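Elastase inhibitor AFUEI (Aspergillus fumigatus Af293, PDB 3W0E) inhibits elastases, non-competitively and with a nanomolar Ki for the fungus's own enzyme, and also inhibits human leukocyte elastase. Local coordinates at residues P20-D23 / A24-N27. Residues are numbered along the deposited sequence; the frame is centred on the assembly and turned at random.
Sequences PYTD and AVAN
Thr22 is the N-cap of the short helix 23-28, and its side chain caps Val25 N, in this small inhibitor of the I78 family. Thr22 OG1 accepts from Val25 N at 3.1 Å. The bond is nearly straight, 168° at the hydrogen. With chi1 at 59°, OG1 sits between the backbone N and the carbonyl carbon, facing the first turn. The first helical bonds follow: Ala26 N to Thr22 O at 2.9 Å, and Asn27 N to Asp23 O at 2.8 Å.

Tyr21, just before the cap, is the centre of an inverse gamma turn. From CB the side chain runs obliquely across Val25. CG is anti to the backbone N (chi1 -173°), and this carries the ring to Val25 and Ala26. CD1 and CE1 both meet Val25 CG1, CE1 at 3.7 Å. CE2 and CZ pass to Ala26 CB, with CZ at 3.4 Å. Elsewhere the ring packs on Ile34 and Val36 of strand 34-37 and on Ile54 and Val56 of strand 52-56, so it joins the helix start to the sheet. At the tip, Tyr21 OH lies 3.2 Å from Ala26 CB.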
loop_
_atom_site.group_PDB
_atom_site.type_symbol
_atom_site.label_atom_id
_atom_site.label_comp_id
_atom_site.label_asym_id
_atom_site.label_seq_id
_atom_site.Cartn_x
_atom_site.Cartn_y
_atom_site.Cartn_z
ATOM N N PRO A 20 17.247 -7.789 3.079
ATOM C CA PRO A 20 17.761 -6.864 2.073
ATOM C C PRO A 20 17.098 -7.154 0.731
ATOM O O PRO A 20 16.895 -8.326 0.375
ATOM C CB PRO A 20 19.257 -7.217 1.987
ATOM C CG PRO A 20 19.369 -8.588 2.543
ATOM C CD PRO A 20 18.288 -8.704 3.583
ATOM N N TYR A 21 16.738 -6.100 0.010
ATOM C CA TYR A 21 16.126 -6.264 -1.297
ATOM C C TYR A 21 17.230 -6.436 -2.345
ATOM O O TYR A 21 17.672 -5.472 -2.975
ATOM C CB TYR A 21 15.253 -5.066 -1.630
ATOM C CG TYR A 21 14.472 -5.277 -2.893
ATOM C CD1 TYR A 21 13.578 -6.339 -3.011
ATOM C CD2 TYR A 21 14.647 -4.442 -3.974
ATOM C CE1 TYR A 21 12.863 -6.537 -4.188
ATOM C CE2 TYR A 21 13.945 -4.632 -5.145
ATOM C CZ TYR A 21 13.050 -5.677 -5.241
ATOM O OH TYR A 21 12.360 -5.858 -6.432
ATOM N N THR A 22 17.660 -7.680 -2.522
ATOM C CA THR A 22 18.819 -7.986 -3.350
ATOM C C THR A 22 18.381 -8.220 -4.779
ATOM O O THR A 22 17.191 -8.343 -5.054
ATOM C CB THR A 22 19.485 -9.274 -2.863
ATOM O OG1 THR A 22 18.530 -10.339 -2.937
ATOM C CG2 THR A 22 19.948 -9.122 -1.405
ATOM N N ASP A 23 19.337 -8.312 -5.695
ATOM C CA ASP A 23 18.989 -8.626 -7.079
ATOM C C ASP A 23 18.358 -10.001 -7.156
ATOM O O ASP A 23 17.468 -10.225 -7.969
ATOM C CB ASP A 23 20.220 -8.558 -7.987
ATOM C CG ASP A 23 20.873 -7.194 -7.968
ATOM O OD1 ASP A 23 20.127 -6.188 -7.977
ATOM O OD2 ASP A 23 22.123 -7.130 -7.921
ATOM N N ALA A 24 18.789 -10.913 -6.295
ATOM C CA ALA A 24 18.227 -12.268 -6.323
ATOM C C ALA A 24 16.740 -12.256 -5.949
ATOM O O ALA A 24 15.927 -12.938 -6.577
ATOM C CB ALA A 24 19.011 -13.199 -5.420
ATOM N N VAL A 25 16.385 -11.481 -4.927
ATOM C CA VAL A 25 14.985 -11.308 -4.577
ATOM C C VAL A 25 14.217 -10.609 -5.696
ATOM O O VAL A 25 13.111 -11.029 -6.055
ATOM C CB VAL A 25 14.815 -10.468 -3.299
ATOM C CG1 VAL A 25 13.357 -10.026 -3.147
ATOM C CG2 VAL A 25 15.268 -11.254 -2.084
ATOM N N ALA A 26 14.794 -9.533 -6.226
ATOM C CA ALA A 26 14.099 -8.718 -7.211
ATOM C C ALA A 26 13.869 -9.521 -8.476
ATOM O O ALA A 26 12.821 -9.403 -9.115
ATOM C CB ALA A 26 14.883 -7.456 -7.523
ATOM N N ASN A 27 14.847 -10.345 -8.836
ATOM C CA ASN A 27 14.769 -11.070 -10.095
ATOM C C ASN A 27 13.769 -12.211 -10.021
ATOM O O ASN A 27 13.281 -12.686 -11.048
ATOM C CB ASN A 27 16.148 -11.577 -10.519
ATOM C CG ASN A 27 17.080 -10.453 -10.932
ATOM O OD1 ASN A 27 16.656 -9.304 -11.106
ATOM N ND2 ASN A 27 18.359 -10.782 -11.108
#